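Local coordinates for WbbM protein (Klebsiella pneumoniae, PDB 6U4B) that acts as a bifunctional O-antigen polymerase, with two glycosyltransferase activities joined in one chain of a trimer, at residues P155-V160 with D209-N214. Numbering follows the deposited sequence.
Sequences PKKWSV and DGYYTN
Lys-157 lies over the ring of Tyr-211, a worked example of how a lysine's methylenes can serve as apolar surface while its amine stays near a carboxylate. With CG anti to the carbonyl carbon (chi1 -78°) and the chain extended beyond it, the side chain passes from backbone to ring to carboxylate. CB rests against the carbonyl of Gly-210, 3.7 Å from its O. CG makes a CH-pi contact, 3.6 Å from the centroid of the Tyr-211 ring and over its face. CD, on the other side of the zigzag, lies 3.5 Å from Asp-209 OD1, and CE is again against the phenol ring, 3.6 Å from Tyr-211 CE1. At the tip, NZ is 4.2 Å from Asp-209 OD2, too long for a salt bridge though probably attractive. The edge of the same ring receives the Pro-155 carbonyl, and the phenol hydroxyl bonds to Glu-279 on strand 277-285. These side chains flank a short antiparallel pairing that adds strand 209-210 to the mixed sheet of the DUF4422 region, after a largely helical excursion from strand 152-159. Trp-158 and Gly-210 form its hydrogen-bonded pair: Trp-158 N to Gly-210 O is nearly straight at 2.9 Å, whereas the return bond is weak. Ser-159 and Asp-209 form the non-hydrogen-bonded pair. Past Tyr-211 the chains diverge; Tyr-212, at the centre of an inverse gamma turn, sends its ring back toward Val-160. The two side chains cross at about a right angle, Val-160 CG1 lying 3.5 Å from Tyr-212 OH, a hydroxyl that bonds to Asn-168. Farther along, Pro-155 CG, at the tip of the pyrrolidine ring, touches Thr-213 CG2 at 3.6 Å.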
ATOM      1  N   PRO A 155     -28.738  35.354 -38.212  1.00 48.53           N
ATOM      2  CA  PRO A 155     -28.508  35.128 -39.645  1.00 50.25           C
ATOM      3  C   PRO A 155     -29.767  35.222 -40.487  1.00 53.87           C
ATOM      4  O   PRO A 155     -30.870  35.402 -39.957  1.00 52.83           O
ATOM      5  CB  PRO A 155     -27.927  33.708 -39.683  1.00 51.66           C
ATOM      6  CG  PRO A 155     -28.395  33.071 -38.439  1.00 54.01           C
ATOM      7  CD  PRO A 155     -28.375  34.165 -37.422  1.00 53.91           C
ATOM      8  N   LYS A 156     -29.601  35.087 -41.801  1.00 57.56           N
ATOM      9  CA  LYS A 156     -30.738  35.085 -42.705  1.00 61.89           C
ATOM     10  C   LYS A 156     -31.566  33.819 -42.518  1.00 61.95           C
ATOM     11  O   LYS A 156     -31.051  32.762 -42.143  1.00 56.17           O
ATOM     12  CB  LYS A 156     -30.272  35.184 -44.157  1.00 65.09           C
ATOM     13  CG  LYS A 156     -29.453  36.423 -44.478  1.00 70.80           C
ATOM     14  CD  LYS A 156     -29.419  36.690 -45.977  1.00 72.91           C
ATOM     15  CE  LYS A 156     -28.017  36.557 -46.540  1.00 71.53           C
ATOM     16  NZ  LYS A 156     -27.713  37.646 -47.511  1.00 69.96           N
ATOM     17  N   LYS A 157     -32.868  33.938 -42.771  1.00 62.86           N
ATOM     18  CA  LYS A 157     -33.724  32.761 -42.783  1.00 64.75           C
ATOM     19  C   LYS A 157     -33.270  31.792 -43.868  1.00 66.84           C
ATOM     20  O   LYS A 157     -32.679  32.187 -44.879  1.00 69.13           O
ATOM     21  CB  LYS A 157     -35.184  33.151 -43.021  1.00 66.18           C
ATOM     22  CG  LYS A 157     -35.908  33.717 -41.809  1.00 62.03           C
ATOM     23  CD  LYS A 157     -37.370  33.984 -42.138  1.00 61.88           C
ATOM     24  CE  LYS A 157     -38.123  34.556 -40.947  1.00 62.32           C
ATOM     25  NZ  LYS A 157     -39.527  34.906 -41.306  1.00 64.66           N
ATOM     26  N   TRP A 158     -33.551  30.515 -43.649  1.00 64.35           N
ATOM     27  CA  TRP A 158     -33.268  29.466 -44.615  1.00 68.56           C
ATOM     28  C   TRP A 158     -34.581  28.829 -45.050  1.00 65.30           C
ATOM     29  O   TRP A 158     -35.466  28.583 -44.224  1.00 66.00           O
ATOM     30  CB  TRP A 158     -32.324  28.414 -44.019  1.00 77.80           C
ATOM     31  CG  TRP A 158     -31.889  27.364 -44.996  1.00 89.30           C
ATOM     32  CD1 TRP A 158     -31.021  27.521 -46.038  1.00 94.10           C
ATOM     33  CD2 TRP A 158     -32.290  25.989 -45.012  1.00 91.44           C
ATOM     34  NE1 TRP A 158     -30.863  26.331 -46.706  1.00 96.43           N
ATOM     35  CE2 TRP A 158     -31.631  25.375 -46.097  1.00 95.59           C
ATOM     36  CE3 TRP A 158     -33.144  25.219 -44.217  1.00 86.83           C
ATOM     37  CZ2 TRP A 158     -31.801  24.027 -46.406  1.00 94.76           C
ATOM     38  CZ3 TRP A 158     -33.312  23.880 -44.525  1.00 86.27           C
ATOM     39  CH2 TRP A 158     -32.642  23.298 -45.610  1.00 88.80           C
ATOM     40  N   SER A 159     -34.706  28.570 -46.347  1.00 63.39           N
ATOM     41  CA  SER A 159     -35.944  28.058 -46.918  1.00 68.75           C
ATOM     42  C   SER A 159     -35.939  26.536 -46.916  1.00 70.98           C
ATOM     43  O   SER A 159     -35.003  25.909 -47.424  1.00 72.51           O
ATOM     44  CB  SER A 159     -36.137  28.583 -48.342  1.00 73.35           C
ATOM     45  OG  SER A 159     -37.229  27.943 -48.976  1.00 72.65           O
ATOM     46  N   VAL A 160     -36.993  25.944 -46.345  1.00 71.49           N
ATOM     47  CA  VAL A 160     -37.118  24.489 -46.313  1.00 72.94           C
ATOM     48  C   VAL A 160     -37.728  23.921 -47.584  1.00 75.73           C
ATOM     49  O   VAL A 160     -37.696  22.700 -47.780  1.00 77.35           O
ATOM     50  CB  VAL A 160     -37.961  24.031 -45.108  1.00 71.00           C
ATOM     51  CG1 VAL A 160     -37.299  24.451 -43.807  1.00 68.53           C
ATOM     52  CG2 VAL A 160     -39.371  24.594 -45.202  1.00 70.52           C
ATOM     53  N   ASP A 209     -40.052  28.913 -44.126  1.00 63.31           N
ATOM     54  CA  ASP A 209     -38.715  29.406 -43.838  1.00 63.46           C
ATOM     55  C   ASP A 209     -38.615  29.730 -42.356  1.00 60.57           C
ATOM     56  O   ASP A 209     -39.614  29.766 -41.634  1.00 59.24           O
ATOM     57  CB  ASP A 209     -38.372  30.626 -44.707  1.00 67.15           C
ATOM     58  CG  ASP A 209     -39.314  31.798 -44.481  1.00 75.12           C
ATOM     59  OD1 ASP A 209     -39.038  32.894 -45.014  1.00 80.47           O
ATOM     60  OD2 ASP A 209     -40.322  31.634 -43.763  1.00 78.97           O
ATOM     61  N   GLY A 210     -37.389  29.960 -41.907  1.00 59.12           N
ATOM     62  CA  GLY A 210     -37.152  30.270 -40.513  1.00 60.94           C
ATOM     63  C   GLY A 210     -35.670  30.303 -40.226  1.00 61.26           C
ATOM     64  O   GLY A 210     -34.834  29.978 -41.076  1.00 60.18           O
ATOM     65  N   TYR A 211     -35.355  30.704 -38.998  1.00 53.59           N
ATOM     66  CA  TYR A 211     -33.969  30.821 -38.552  1.00 52.97           C
ATOM     67  C   TYR A 211     -33.535  29.480 -37.974  1.00 55.73           C
ATOM     68  O   TYR A 211     -33.811  29.170 -36.813  1.00 60.80           O
ATOM     69  CB  TYR A 211     -33.826  31.942 -37.531  1.00 53.90           C
ATOM     70  CG  TYR A 211     -34.336  33.281 -38.014  1.00 57.08           C
ATOM     71  CD1 TYR A 211     -35.575  33.760 -37.609  1.00 57.68           C
ATOM     72  CD2 TYR A 211     -33.579  34.066 -38.873  1.00 55.13           C
ATOM     73  CE1 TYR A 211     -36.045  34.984 -38.044  1.00 56.22           C
ATOM     74  CE2 TYR A 211     -34.039  35.294 -39.313  1.00 55.60           C
ATOM     75  CZ  TYR A 211     -35.272  35.746 -38.897  1.00 58.13           C
ATOM     76  OH  TYR A 211     -35.736  36.968 -39.334  1.00 63.23           O
ATOM     77  N   TYR A 212     -32.852  28.676 -38.792  1.00 53.90           N
ATOM     78  CA  TYR A 212     -32.345  27.375 -38.357  1.00 55.81           C
ATOM     79  C   TYR A 212     -30.929  27.576 -37.828  1.00 60.82           C
ATOM     80  O   TYR A 212     -29.925  27.329 -38.502  1.00 62.44           O
ATOM     81  CB  TYR A 212     -32.411  26.367 -39.497  1.00 58.28           C
ATOM     82  CG  TYR A 212     -33.816  25.867 -39.724  1.00 63.09           C
ATOM     83  CD1 TYR A 212     -34.717  26.589 -40.498  1.00 62.11           C
ATOM     84  CD2 TYR A 212     -34.254  24.688 -39.135  1.00 61.59           C
ATOM     85  CE1 TYR A 212     -36.010  26.140 -40.692  1.00 60.41           C
ATOM     86  CE2 TYR A 212     -35.542  24.231 -39.325  1.00 62.77           C
ATOM     87  CZ  TYR A 212     -36.417  24.961 -40.104  1.00 59.95           C
ATOM     88  OH  TYR A 212     -37.700  24.506 -40.292  1.00 61.16           O
ATOM     89  N   THR A 213     -30.862  28.036 -36.582  1.00 56.64           N
ATOM     90  CA  THR A 213     -29.610  28.480 -35.994  1.00 57.81           C
ATOM     91  C   THR A 213     -29.781  28.573 -34.486  1.00 58.45           C
ATOM     92  O   THR A 213     -30.902  28.617 -33.967  1.00 57.99           O
ATOM     93  CB  THR A 213     -29.183  29.838 -36.559  1.00 56.30           C
ATOM     94  OG1 THR A 213     -27.872  30.170 -36.088  1.00 61.58           O
ATOM     95  CG2 THR A 213     -30.163  30.920 -36.118  1.00 50.22           C
ATOM     96  N   ASN A 214     -28.645  28.586 -33.791  1.00 51.02           N
ATOM     97  CA  ASN A 214     -28.563  29.002 -32.397  1.00 55.51           C
ATOM     98  C   ASN A 214     -27.612  30.183 -32.248  1.00 57.23           C
ATOM     99  O   ASN A 214     -27.115  30.455 -31.152  1.00 55.73           O
ATOM    100  CB  ASN A 214     -28.127  27.836 -31.508  1.00 59.83           C
ATOM    101  CG  ASN A 214     -26.982  27.048 -32.111  1.00 69.05           C
ATOM    102  OD1 ASN A 214     -26.822  26.998 -33.330  1.00 75.63           O
ATOM    103  ND2 ASN A 214     -26.181  26.424 -31.262  1.00 70.97           N
TER